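Local atomic coordinates of geranyltranstransferase (IspA) (Helicobacter pylori, PDB entry 3Q1O), a protein that probably catalyses prenyl transfer in isoprenoid biosynthesis, using magnesium and binding dimethylallyl diphosphate in a largely helical pocket. Residues L170-D175 and E193-K198; F233-D238 and N260-L265; L93-L98 and D132-Y137; R57-L62 and K198-S203. One frame throughout, in Å; residues are numbered along the deposited sequence. Where two conformers were deposited one is given.

Interaction 1 (L170-D175 and E193-K198). With DMA (dimethylallyl diphosphate), chain G.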
# COMPACT_ATOMS: atom_id res chain seq x y z
N LEU A 170 0.45 -9.61 -9.68
CA LEU A 170 0.15 -10.47 -10.83
C LEU A 170 0.71 -11.87 -10.59
O LEU A 170 -0.01 -12.85 -10.77
CB LEU A 170 0.72 -9.89 -12.12
CG LEU A 170 0.53 -10.69 -13.41
CD1 LEU A 170 -0.92 -11.11 -13.61
CD2 LEU A 170 1.02 -9.88 -14.60
N GLY A 171 1.97 -11.93 -10.17
CA GLY A 171 2.61 -13.19 -9.83
C GLY A 171 1.85 -14.00 -8.79
O GLY A 171 1.62 -15.19 -8.98
N GLN A 172 1.43 -13.33 -7.71
CA GLN A 172 0.70 -13.98 -6.62
C GLN A 172 -0.67 -14.46 -7.05
O GLN A 172 -1.06 -15.58 -6.71
CB GLN A 172 0.57 -13.04 -5.40
CG GLN A 172 1.80 -12.96 -4.51
CD GLN A 172 2.05 -14.24 -3.74
OE1 GLN A 172 2.61 -15.21 -4.27
NE2 GLN A 172 1.67 -14.24 -2.47
N ALA A 173 -1.39 -13.63 -7.79
CA ALA A 173 -2.70 -13.98 -8.32
C ALA A 173 -2.65 -15.16 -9.29
O ALA A 173 -3.54 -16.01 -9.28
CB ALA A 173 -3.35 -12.78 -8.98
N LEU A 174 -1.61 -15.21 -10.13
CA LEU A 174 -1.38 -16.34 -11.04
C LEU A 174 -1.12 -17.61 -10.25
O LEU A 174 -1.76 -18.64 -10.50
CB LEU A 174 -0.20 -16.08 -11.99
CG LEU A 174 -0.45 -15.11 -13.15
CD1 LEU A 174 0.85 -14.80 -13.86
CD2 LEU A 174 -1.50 -15.63 -14.12
N ASP A 175 -0.22 -17.52 -9.28
CA ASP A 175 0.17 -18.64 -8.43
C ASP A 175 -1.03 -19.29 -7.76
O ASP A 175 -1.15 -20.52 -7.75
CB ASP A 175 1.17 -18.17 -7.38
CG ASP A 175 1.98 -19.30 -6.77
OD1 ASP A 175 1.87 -20.46 -7.23
OD2 ASP A 175 2.74 -19.02 -5.81
N GLU A 193 8.85 -14.61 -12.45
CA GLU A 193 9.43 -13.30 -12.76
C GLU A 193 8.61 -12.20 -12.11
O GLU A 193 9.16 -11.21 -11.63
CB GLU A 193 9.50 -13.07 -14.27
CG GLU A 193 10.72 -13.69 -14.95
CD GLU A 193 10.62 -13.71 -16.47
OE1 GLU A 193 9.62 -13.21 -17.04
OE2 GLU A 193 11.56 -14.24 -17.11
N HIS A 194 7.29 -12.40 -12.08
CA HIS A 194 6.41 -11.40 -11.52
C HIS A 194 6.32 -11.50 -10.00
O HIS A 194 6.57 -10.52 -9.31
CB HIS A 194 5.05 -11.45 -12.21
CG HIS A 194 5.09 -10.87 -13.58
ND1 HIS A 194 5.63 -11.53 -14.66
CD2 HIS A 194 4.71 -9.65 -14.05
CE1 HIS A 194 5.56 -10.77 -15.73
NE2 HIS A 194 5.00 -9.62 -15.39
N LYS A 195 6.03 -12.70 -9.50
CA LYS A 195 5.99 -13.01 -8.08
C LYS A 195 7.26 -12.62 -7.30
O LYS A 195 7.17 -12.12 -6.17
CB LYS A 195 5.72 -14.51 -7.92
CG LYS A 195 5.41 -14.99 -6.53
CD LYS A 195 5.15 -16.49 -6.49
CE LYS A 195 6.45 -17.29 -6.57
NZ LYS A 195 6.27 -18.68 -6.06
N THR A 196 8.43 -12.82 -7.90
CA THR A 196 9.70 -12.71 -7.17
C THR A 196 10.74 -11.76 -7.78
O THR A 196 11.35 -10.96 -7.07
CB THR A 196 10.30 -14.10 -6.94
OG1 THR A 196 9.34 -14.90 -6.25
CG2 THR A 196 11.58 -14.05 -6.13
N ALA A 197 10.94 -11.86 -9.09
CA ALA A 197 12.03 -11.12 -9.75
C ALA A 197 11.78 -9.61 -9.84
O ALA A 197 12.73 -8.83 -9.86
CB ALA A 197 12.31 -11.70 -11.12
N LYS A 198 10.51 -9.23 -9.90
CA LYS A 198 10.12 -7.83 -10.07
C LYS A 198 10.62 -6.97 -8.90
O LYS A 198 11.19 -5.90 -9.11
CB LYS A 198 8.59 -7.76 -10.25
CG LYS A 198 8.11 -7.08 -11.55
CD LYS A 198 8.65 -7.76 -12.79
CE LYS A 198 7.86 -7.39 -14.04
NZ LYS A 198 8.26 -6.08 -14.61
C1 DMA G . 5.81 -16.08 -2.21
O1 DMA G . 6.15 -17.20 -3.03
C2 DMA G . 5.80 -14.79 -2.97
C3 DMA G . 5.75 -13.62 -2.32
C4 DMA G . 5.69 -13.55 -0.83
C5 DMA G . 5.74 -12.34 -3.11
PA DMA G . 6.26 -18.60 -2.25
O1A DMA G . 4.92 -18.83 -1.59
O2A DMA G . 6.84 -19.65 -3.17
O3A DMA G . 7.37 -18.20 -1.13
PB DMA G . 7.64 -19.00 0.23
O1B DMA G . 8.71 -18.16 0.89
O2B DMA G . 6.30 -19.02 0.95
O3B DMA G . 8.12 -20.35 -0.21
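Gly-171 and Lys-195 bring helices 168-177 and 185-211 together inside the all-alpha isoprenoid synthase fold of the FPP/GGPP synthase family. The axes of the two segments come within 7.3 Å at 141° between their N-to-C directions, an antiparallel crossing closest at Gly-171, whose CA lies 3.5 Å from Lys-195 N. With no side chain on Gly-171, the two backbones come together directly, the Gly-171 and Lys-195 CA atoms being 3.8 Å apart.

The apolar part lies beside that crossing. Leu-170 and His-194 run side by side in the same direction, with Leu-170 CD2 3.7 Å from His-194 CD2. Outside the segments, His-194 ND1 bonds to Phe-190 O and Leu-170 packs on Ser-38 of the second subunit.

Polar contacts gather round Lys-195. Its CG stands anti to the backbone N (chi1 -170°) and the chain bends at chi3 (77°), which carries the ammonium past Gln-172 to the diphosphate of the chain G ligand. Gln-172 OE1 touches the aliphatic Lys-195 CG at 3.6 Å and lies 3.5 Å from C2 of that ligand, while its NE2 bonds to Asp-101, a magnesium ligand; the amide thus lies between the prenyl chain and Asp-101. Asp-175 OD2 forms a long salt bridge with Lys-195 NZ and a second one with Lys-259. The carboxylate would probably offset part of the positive charge assembled for the diphosphate. Lys-195 NZ itself donates to the ligand's O2A at 3.1 Å, and more weakly to the ester oxygen O1 at 3.4 Å.

Interaction 2 (F233-D238 and N260-L265). With DMA (dimethylallyl diphosphate), chain F; DMA (dimethylallyl diphosphate), chain G.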
# COMPACT_ATOMS: atom_id res chain seq x y z
N PHE A 233 16.62 -16.82 -8.10
CA PHE A 233 16.30 -16.79 -6.67
C PHE A 233 15.09 -17.68 -6.34
O PHE A 233 15.15 -18.48 -5.41
CB PHE A 233 16.05 -15.34 -6.22
CG PHE A 233 15.89 -15.18 -4.73
CD1 PHE A 233 14.62 -15.15 -4.15
CD2 PHE A 233 17.00 -15.04 -3.91
CE1 PHE A 233 14.47 -15.01 -2.78
CE2 PHE A 233 16.85 -14.89 -2.53
CZ PHE A 233 15.59 -14.87 -1.96
N GLN A 234 14.02 -17.56 -7.12
CA GLN A 234 12.81 -18.34 -6.90
C GLN A 234 12.97 -19.83 -7.22
O GLN A 234 12.37 -20.68 -6.55
CB GLN A 234 11.63 -17.75 -7.68
CG GLN A 234 10.27 -18.36 -7.34
CD GLN A 234 9.95 -18.35 -5.86
OE1 GLN A 234 10.03 -17.31 -5.20
NE2 GLN A 234 9.57 -19.50 -5.32
N VAL A 235 13.78 -20.14 -8.23
CA VAL A 235 14.06 -21.53 -8.58
C VAL A 235 14.81 -22.20 -7.43
O VAL A 235 14.50 -23.33 -7.06
CB VAL A 235 14.81 -21.65 -9.93
CG1 VAL A 235 15.29 -23.07 -10.17
CG2 VAL A 235 13.89 -21.21 -11.07
N LEU A 236 15.76 -21.48 -6.85
CA LEU A 236 16.46 -21.98 -5.67
C LEU A 236 15.53 -22.10 -4.45
O LEU A 236 15.69 -23.00 -3.64
CB LEU A 236 17.67 -21.10 -5.34
CG LEU A 236 18.79 -21.11 -6.38
CD1 LEU A 236 19.83 -20.06 -6.04
CD2 LEU A 236 19.42 -22.49 -6.48
N ASP A 237 14.56 -21.19 -4.36
CA ASP A 237 13.57 -21.23 -3.28
C ASP A 237 12.66 -22.44 -3.42
O ASP A 237 12.31 -23.07 -2.42
CB ASP A 237 12.73 -19.94 -3.25
CG ASP A 237 11.74 -19.91 -2.10
OD1 ASP A 237 12.18 -19.79 -0.93
OD2 ASP A 237 10.52 -20.02 -2.35
N ASP A 238 12.28 -22.76 -4.66
CA ASP A 238 11.49 -23.96 -4.95
C ASP A 238 12.22 -25.24 -4.54
O ASP A 238 11.60 -26.17 -4.04
CB ASP A 238 11.11 -24.01 -6.43
CG ASP A 238 10.07 -22.97 -6.80
OD1 ASP A 238 9.57 -22.26 -5.91
OD2 ASP A 238 9.73 -22.87 -8.00
N ASN A 260 2.38 -24.89 -7.93
CA ASN A 260 3.26 -24.76 -9.09
C ASN A 260 4.68 -24.30 -8.77
O ASN A 260 4.91 -23.12 -8.48
CB ASN A 260 2.64 -23.85 -10.14
CG ASN A 260 1.94 -24.62 -11.24
OD1 ASN A 260 2.54 -25.49 -11.87
ND2 ASN A 260 0.68 -24.29 -11.48
N SER A 261 5.62 -25.24 -8.83
CA SER A 261 7.03 -24.96 -8.59
C SER A 261 7.89 -25.67 -9.63
O SER A 261 7.43 -26.56 -10.33
CB SER A 261 7.45 -25.37 -7.18
OG SER A 261 7.68 -26.76 -7.09
N PHE A 262 9.15 -25.25 -9.71
CA PHE A 262 10.11 -25.84 -10.64
C PHE A 262 10.40 -27.30 -10.33
O PHE A 262 10.57 -28.10 -11.25
CB PHE A 262 11.40 -25.01 -10.70
CG PHE A 262 11.38 -23.95 -11.77
CD1 PHE A 262 12.23 -24.03 -12.87
CD2 PHE A 262 10.48 -22.88 -11.71
CE1 PHE A 262 12.21 -23.06 -13.87
CE2 PHE A 262 10.44 -21.91 -12.71
CZ PHE A 262 11.31 -22.00 -13.79
N VAL A 263 10.42 -27.64 -9.04
CA VAL A 263 10.60 -29.02 -8.58
C VAL A 263 9.42 -29.92 -8.99
O VAL A 263 9.63 -31.06 -9.39
CB VAL A 263 10.84 -29.08 -7.05
CG1 VAL A 263 10.94 -30.52 -6.55
CG2 VAL A 263 12.11 -28.32 -6.69
N ASN A 264 8.20 -29.39 -8.91
CA ASN A 264 7.02 -30.14 -9.35
C ASN A 264 7.00 -30.34 -10.85
O ASN A 264 6.61 -31.40 -11.35
CB ASN A 264 5.72 -29.45 -8.93
CG ASN A 264 5.49 -29.51 -7.43
OD1 ASN A 264 6.18 -30.24 -6.70
ND2 ASN A 264 4.52 -28.74 -6.96
N LEU A 265 7.43 -29.31 -11.57
CA LEU A 265 7.39 -29.32 -13.02
C LEU A 265 8.48 -30.19 -13.64
O LEU A 265 8.21 -30.98 -14.54
CB LEU A 265 7.50 -27.90 -13.56
CG LEU A 265 6.90 -27.77 -14.95
CD1 LEU A 265 5.41 -28.09 -14.90
CD2 LEU A 265 7.15 -26.39 -15.50
C1 DMA F . 10.74 -15.30 0.53
O1 DMA F . 11.84 -14.39 0.50
C2 DMA F . 9.95 -14.77 -0.63
C3 DMA F . 10.12 -15.21 -1.89
C4 DMA F . 11.07 -16.33 -2.22
C5 DMA F . 9.32 -14.58 -2.98
PA DMA F . 13.25 -14.59 1.24
O1A DMA F . 14.06 -13.34 0.99
O2A DMA F . 13.80 -15.94 0.85
O3A DMA F . 12.79 -14.64 2.78
PB DMA F . 13.33 -13.61 3.91
O1B DMA F . 12.68 -14.16 5.15
O2B DMA F . 14.84 -13.70 3.86
O3B DMA F . 12.82 -12.27 3.47
C1 DMA G . 5.81 -16.08 -2.21
O1 DMA G . 6.15 -17.20 -3.03
C2 DMA G . 5.80 -14.79 -2.97
C3 DMA G . 5.75 -13.62 -2.32
C4 DMA G . 5.69 -13.55 -0.83
C5 DMA G . 5.74 -12.34 -3.11
PA DMA G . 6.26 -18.60 -2.25
O1A DMA G . 4.92 -18.83 -1.59
O2A DMA G . 6.84 -19.65 -3.17
O3A DMA G . 7.37 -18.20 -1.13
PB DMA G . 7.64 -19.00 0.23
O1B DMA G . 8.71 -18.16 0.89
O2B DMA G . 6.30 -19.02 0.95
O3B DMA G . 8.12 -20.35 -0.21
O HOH W 1 9.27 -26.70 -4.63
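Val-235 CG2 sits almost exactly over the centre of the Phe-262 ring, 3.5 Å from the centroid and 3° off the ring normal, a CH-pi contact to one face. The same ring presents its edge, near CD2, to Asp-238 OD2, so one aromatic side chain is met by an apolar group from above and by a carboxylate near its plane.

Asp-238 is the polar centre of the contact. With CG anti to its carbonyl carbon (chi1 -71°), it reaches the start of helix 262-266, where OD2 accepts Phe-262 N at 3.0 Å in a nearly straight bond (169°). The donor stands well out of the carboxylate plane. The other oxygen, OD1, accepts Gln-234 NE2 at 2.8 Å from the opposite face of that plane, although it lies close to the amide plane of Gln-234. His-192 also bonds to OD2; with both oxygens engaged, the rotation of the carboxylate is fixed. Gln-234 NE2 also reaches Asp-237 OD2, and Gln-234 and Asp-237 both line the two dimethylallyl diphosphate pockets.

Ser-261 is the N-cap: its OG accepts Asn-264 N at 3.2 Å. A water lies between that hydroxyl and Asp-238 O, though its approach to the latter is doubtfully short. The contact thus joins the beginning of the short helix 262-266 to helix 216-243, with Phe-262 also packed on helix 185-211 and Val-235 on helix 268-287.

Interaction 3 (L93-L98 and D132-Y137). With DMA (dimethylallyl diphosphate), chain F; DMA (dimethylallyl diphosphate), chain G.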
# COMPACT_ATOMS: atom_id res chain seq x y z
N LEU A 93 7.62 -3.68 2.46
CA LEU A 93 6.78 -4.18 1.38
C LEU A 93 6.98 -5.68 1.16
O LEU A 93 6.02 -6.41 0.98
CB LEU A 93 7.01 -3.41 0.07
CG LEU A 93 5.90 -3.62 -0.96
CD1 LEU A 93 4.89 -2.50 -0.90
CD2 LEU A 93 6.47 -3.72 -2.35
N HIS A 94 8.24 -6.12 1.18
CA HIS A 94 8.54 -7.55 1.11
C HIS A 94 7.89 -8.34 2.26
O HIS A 94 7.23 -9.35 2.03
CB HIS A 94 10.06 -7.78 1.05
CG HIS A 94 10.45 -9.22 1.16
ND1 HIS A 94 9.97 -10.18 0.29
CD2 HIS A 94 11.26 -9.86 2.03
CE1 HIS A 94 10.46 -11.36 0.63
NE2 HIS A 94 11.25 -11.19 1.68
N THR A 95 8.05 -7.84 3.49
CA THR A 95 7.44 -8.46 4.68
C THR A 95 5.91 -8.51 4.60
O THR A 95 5.30 -9.54 4.95
CB THR A 95 7.87 -7.73 5.97
OG1 THR A 95 9.30 -7.70 6.05
CG2 THR A 95 7.33 -8.43 7.18
N TYR A 96 5.28 -7.43 4.14
CA TYR A 96 3.83 -7.42 3.91
C TYR A 96 3.39 -8.58 3.00
O TYR A 96 2.40 -9.24 3.30
CB TYR A 96 3.36 -6.04 3.38
CG TYR A 96 2.58 -6.08 2.07
CD1 TYR A 96 1.30 -6.64 1.99
CD2 TYR A 96 3.12 -5.54 0.90
CE1 TYR A 96 0.60 -6.70 0.79
CE2 TYR A 96 2.43 -5.58 -0.31
CZ TYR A 96 1.17 -6.16 -0.35
OH TYR A 96 0.48 -6.21 -1.54
N SER A 97 4.12 -8.82 1.91
CA SER A 97 3.76 -9.87 0.96
C SER A 97 3.86 -11.25 1.59
O SER A 97 3.03 -12.10 1.32
CB SER A 97 4.61 -9.81 -0.30
OG SER A 97 5.94 -10.25 -0.03
N LEU A 98 4.89 -11.46 2.42
CA LEU A 98 5.06 -12.69 3.20
C LEU A 98 3.87 -12.95 4.13
O LEU A 98 3.33 -14.06 4.14
CB LEU A 98 6.35 -12.65 4.03
CG LEU A 98 7.69 -12.46 3.31
CD1 LEU A 98 8.85 -12.53 4.29
CD2 LEU A 98 7.86 -13.49 2.22
N ASP A 132 -1.56 -5.04 5.35
CA ASP A 132 -2.03 -3.79 4.77
C ASP A 132 -1.25 -2.59 5.27
O ASP A 132 -0.85 -1.73 4.49
CB ASP A 132 -3.51 -3.60 5.08
CG ASP A 132 -4.38 -4.56 4.32
OD1 ASP A 132 -3.87 -5.19 3.37
OD2 ASP A 132 -5.58 -4.69 4.65
N ALA A 133 -1.04 -2.54 6.59
CA ALA A 133 -0.29 -1.47 7.23
C ALA A 133 1.15 -1.38 6.72
O ALA A 133 1.63 -0.29 6.43
CB ALA A 133 -0.33 -1.61 8.76
N LEU A 134 1.82 -2.52 6.57
CA LEU A 134 3.20 -2.52 6.09
C LEU A 134 3.32 -2.15 4.62
O LEU A 134 4.29 -1.50 4.21
CB LEU A 134 3.89 -3.84 6.40
CG LEU A 134 4.24 -4.01 7.88
CD1 LEU A 134 4.36 -5.47 8.25
CD2 LEU A 134 5.52 -3.29 8.25
N ASN A 135 2.31 -2.55 3.84
CA ASN A 135 2.16 -2.14 2.44
C ASN A 135 2.16 -0.60 2.34
O ASN A 135 2.98 -0.02 1.63
CB ASN A 135 0.87 -2.76 1.89
CG ASN A 135 0.67 -2.57 0.38
OD1 ASN A 135 -0.32 -3.07 -0.17
ND2 ASN A 135 1.57 -1.87 -0.28
N THR A 136 1.27 0.03 3.09
CA THR A 136 1.12 1.48 3.11
C THR A 136 2.35 2.14 3.75
O THR A 136 2.81 3.19 3.28
CB THR A 136 -0.18 1.87 3.86
OG1 THR A 136 -1.28 1.15 3.29
CG2 THR A 136 -0.47 3.36 3.74
N TYR A 137 2.89 1.51 4.79
CA TYR A 137 4.02 2.05 5.54
C TYR A 137 5.30 2.19 4.73
O TYR A 137 6.09 3.10 4.97
CB TYR A 137 4.29 1.21 6.79
CG TYR A 137 5.22 1.89 7.78
CD1 TYR A 137 6.43 1.29 8.15
CD2 TYR A 137 4.89 3.13 8.33
CE1 TYR A 137 7.29 1.92 9.06
CE2 TYR A 137 5.74 3.77 9.24
CZ TYR A 137 6.93 3.15 9.60
OH TYR A 137 7.77 3.78 10.49
C1 DMA F . 10.74 -15.30 0.53
O1 DMA F . 11.84 -14.39 0.50
C2 DMA F . 9.95 -14.77 -0.63
C3 DMA F . 10.12 -15.21 -1.89
C4 DMA F . 11.07 -16.33 -2.22
C5 DMA F . 9.32 -14.58 -2.98
PA DMA F . 13.25 -14.59 1.24
O1A DMA F . 14.06 -13.34 0.99
O2A DMA F . 13.80 -15.94 0.85
O3A DMA F . 12.79 -14.64 2.78
PB DMA F . 13.33 -13.61 3.91
O1B DMA F . 12.68 -14.16 5.15
O2B DMA F . 14.84 -13.70 3.86
O3B DMA F . 12.82 -12.27 3.47
C1 DMA G . 5.81 -16.08 -2.21
O1 DMA G . 6.15 -17.20 -3.03
C2 DMA G . 5.80 -14.79 -2.97
C3 DMA G . 5.75 -13.62 -2.32
C4 DMA G . 5.69 -13.55 -0.83
C5 DMA G . 5.74 -12.34 -3.11
PA DMA G . 6.26 -18.60 -2.25
O1A DMA G . 4.92 -18.83 -1.59
O2A DMA G . 6.84 -19.65 -3.17
O3A DMA G . 7.37 -18.20 -1.13
PB DMA G . 7.64 -19.00 0.23
O1B DMA G . 8.71 -18.16 0.89
O2B DMA G . 6.30 -19.02 0.95
O3B DMA G . 8.12 -20.35 -0.21
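Leu-93 begins this antiparallel helix pair by laying its CD1 against the side chain of Asn-135, the two side chains running alongside each other. The pair belongs to the all-helical isoprenoid synthase bundle: segments of helices 80-101 and 124-143 approach to 7.9 Å between axes, with 159° between their directions.

His-94 turns to the other side of its helix. Its CG is anti to the backbone N, which extends the imidazole toward the chain F ligand, and NE2 donates to the diphosphate O3B at 2.6 Å. Thr-95 makes a looser contact, CG2 to Leu-134 CD1, at 4.3 Å; its hydroxyl bonds to the backbone O of Glu-91.

Tyr-96 carries the centre of the interface. The Asn-135 side chain stacks over one face of its ring, the amide and ring planes 7° apart, and Tyr-96 CB packs on Leu-134 CB at 3.8 Å. The second subunit packs here too, its Asp-132 on Tyr-96 and its Asn-135 on Asn-135, so the stack borders the subunit interface.

Ser-97 OG donates to His-94 O at 2.6 Å, a carbonyl that also accepts Leu-98 N. Leu-98 CD2 touches both ligands, 3.8 Å from C2 of the chain F molecule and 3.7 Å from C4 of the chain G one. One face of the helix thus serves both pockets, while on the Tyr-96 side Asn-135 CB stands 3.7 Å from the ring centroid, 10° off its normal.

Interaction 4 (R57-L62 and K198-S203). With DMA (dimethylallyl diphosphate), chain F.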
# COMPACT_ATOMS: atom_id res chain seq x y z
N ARG A 57 17.46 -10.27 4.47
CA ARG A 57 17.56 -8.86 4.07
C ARG A 57 18.15 -8.75 2.68
O ARG A 57 18.88 -7.80 2.38
CB ARG A 57 18.39 -8.02 5.08
CG ARG A 57 17.65 -7.45 6.29
CD ARG A 57 16.50 -8.30 6.76
NE ARG A 57 16.31 -8.26 8.19
CZ ARG A 57 15.13 -8.33 8.79
NH1 ARG A 57 15.06 -8.29 10.11
NH2 ARG A 57 14.01 -8.42 8.07
N PHE A 58 17.82 -9.73 1.83
CA PHE A 58 18.41 -9.85 0.50
C PHE A 58 18.16 -8.61 -0.35
O PHE A 58 19.07 -8.13 -1.04
CB PHE A 58 17.91 -11.10 -0.23
CG PHE A 58 18.52 -11.30 -1.60
CD1 PHE A 58 19.91 -11.36 -1.76
CD2 PHE A 58 17.72 -11.46 -2.72
CE1 PHE A 58 20.47 -11.56 -3.02
CE2 PHE A 58 18.28 -11.66 -3.98
CZ PHE A 58 19.66 -11.71 -4.13
N ARG A 59 16.94 -8.11 -0.29
CA ARG A 59 16.56 -6.94 -1.08
C ARG A 59 17.21 -5.62 -0.60
O ARG A 59 17.73 -4.87 -1.43
CB ARG A 59 15.03 -6.86 -1.22
CG ARG A 59 14.47 -8.01 -2.04
CD ARG A 59 13.10 -8.43 -1.58
NE ARG A 59 12.69 -9.69 -2.17
CZ ARG A 59 12.91 -10.89 -1.63
NH1 ARG A 59 12.49 -11.99 -2.24
NH2 ARG A 59 13.55 -10.99 -0.48
N PRO A 60 17.21 -5.34 0.73
CA PRO A 60 18.03 -4.20 1.16
C PRO A 60 19.52 -4.34 0.84
O PRO A 60 20.16 -3.35 0.48
CB PRO A 60 17.82 -4.18 2.67
CG PRO A 60 16.44 -4.70 2.85
CD PRO A 60 16.29 -5.77 1.80
N LYS A 61 20.06 -5.55 0.96
CA LYS A 61 21.44 -5.83 0.55
C LYS A 61 21.69 -5.55 -0.94
O LYS A 61 22.76 -5.04 -1.30
CB LYS A 61 21.83 -7.26 0.91
CG LYS A 61 22.11 -7.44 2.38
CD LYS A 61 22.17 -8.89 2.75
CE LYS A 61 22.56 -9.04 4.21
NZ LYS A 61 22.31 -10.41 4.70
N LEU A 62 20.71 -5.87 -1.79
CA LEU A 62 20.77 -5.53 -3.21
C LEU A 62 20.81 -4.03 -3.42
O LEU A 62 21.63 -3.52 -4.19
CB LEU A 62 19.58 -6.13 -3.96
CG LEU A 62 19.64 -7.62 -4.27
CD1 LEU A 62 18.30 -8.10 -4.80
CD2 LEU A 62 20.76 -7.92 -5.24
N LYS A 198 10.51 -9.23 -9.90
CA LYS A 198 10.12 -7.83 -10.07
C LYS A 198 10.62 -6.97 -8.90
O LYS A 198 11.19 -5.90 -9.11
CB LYS A 198 8.59 -7.76 -10.25
CG LYS A 198 8.11 -7.08 -11.55
CD LYS A 198 8.65 -7.76 -12.79
CE LYS A 198 7.86 -7.39 -14.04
NZ LYS A 198 8.26 -6.08 -14.61
N LEU A 199 10.44 -7.46 -7.68
CA LEU A 199 10.89 -6.74 -6.50
C LEU A 199 12.41 -6.78 -6.32
O LEU A 199 13.00 -5.85 -5.76
CB LEU A 199 10.18 -7.27 -5.25
CG LEU A 199 10.09 -6.33 -4.05
CD1 LEU A 199 9.31 -5.08 -4.42
CD2 LEU A 199 9.47 -7.03 -2.85
N ILE A 200 13.03 -7.85 -6.80
CA ILE A 200 14.48 -7.98 -6.78
C ILE A 200 15.13 -6.98 -7.75
O ILE A 200 16.11 -6.32 -7.38
CB ILE A 200 14.92 -9.45 -7.02
CG1 ILE A 200 14.87 -10.21 -5.68
CG2 ILE A 200 16.32 -9.55 -7.62
CD1 ILE A 200 14.76 -11.71 -5.81
N SER A 201 14.57 -6.84 -8.95
CA SER A 201 15.10 -5.86 -9.90
C SER A 201 14.84 -4.43 -9.43
O SER A 201 15.70 -3.57 -9.60
CB SER A 201 14.59 -6.10 -11.33
OG SER A 201 13.29 -5.61 -11.51
N ALA A 202 13.67 -4.20 -8.83
CA ALA A 202 13.33 -2.92 -8.20
C ALA A 202 14.40 -2.47 -7.19
O ALA A 202 14.87 -1.34 -7.28
CB ALA A 202 11.96 -3.00 -7.52
N SER A 203 14.78 -3.36 -6.28
CA SER A 203 15.86 -3.12 -5.31
C SER A 203 17.16 -2.66 -5.97
O SER A 203 17.83 -1.77 -5.46
CB SER A 203 16.13 -4.38 -4.50
OG SER A 203 14.98 -4.77 -3.77
C1 DMA F . 10.74 -15.30 0.53
O1 DMA F . 11.84 -14.39 0.50
C2 DMA F . 9.95 -14.77 -0.63
C3 DMA F . 10.12 -15.21 -1.89
C4 DMA F . 11.07 -16.33 -2.22
C5 DMA F . 9.32 -14.58 -2.98
PA DMA F . 13.25 -14.59 1.24
O1A DMA F . 14.06 -13.34 0.99
O2A DMA F . 13.80 -15.94 0.85
O3A DMA F . 12.79 -14.64 2.78
PB DMA F . 13.33 -13.61 3.91
O1B DMA F . 12.68 -14.16 5.15
O2B DMA F . 14.84 -13.70 3.86
O3B DMA F . 12.82 -12.27 3.47
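The Phe-58 ring meets Ile-200 CD1 at its edge, with CE2 the nearest ring atom at 4.0 Å. One face of the ring is covered by Leu-62 CD1 of its own helix, and Phe-233 stacks on the opposite face. The Arg-59 guanidinium has an oxygen of the chain F ligand at its edge: NH2 donates to O1A at 2.8 Å, nearly straight (168°) and in the guanidinium plane.

Toward the backbone the arginine's aliphatic part runs along helix 185-211. CD touches Leu-199 CD2, NE passes Ile-200 CG1, and CB lies 3.3 Å from Ser-203 OG. A bend at chi2 (147°) directs the chain over Leu-199 and Ile-200. Farther along, Leu-62 CD1 packs on Ile-200 CG2 at 3.7 Å. The segments run roughly parallel, 32° apart, with axes 8.7 Å from each other.

Ser-203 OG donates to Leu-199 O, 3.0 Å away, which also accepts Ser-203 N from the opposite face of its plane; the buried hydroxyl is thereby satisfied within its own helix. Across the interface no hydrogen bond forms: the arginine stem is held by van der Waals contact, while its charged end is committed to the diphosphate, which His-94, Arg-113 and the backbone N of Lys-56 also bind.

In the fold
From the N terminus, 57-62 opens the widest loop, closed 136 residues later at 198-203 by interaction 4. Interaction 3 (93-98 with 132-137) and interaction 1 (170-175 with 193-198) nest inside it, one after the other; interaction 2 (233-238 with 260-265) follows in series, and no loops cross. Interactions 1 and 4 both use helix 185-211, which packs on helix 168-177 and on helix 58-70. Thr-196 and Gln-234 tie interaction 1 to 2, Phe-233 against Phe-58 ties 2 to 4, and His-94 beside Arg-59 connects 3 with 4. Interactions 1, 2 and 3 touch the chain G ligand; 2, 3 and 4 touch the chain F one, whose pocket also includes Thr-196 of interaction 1.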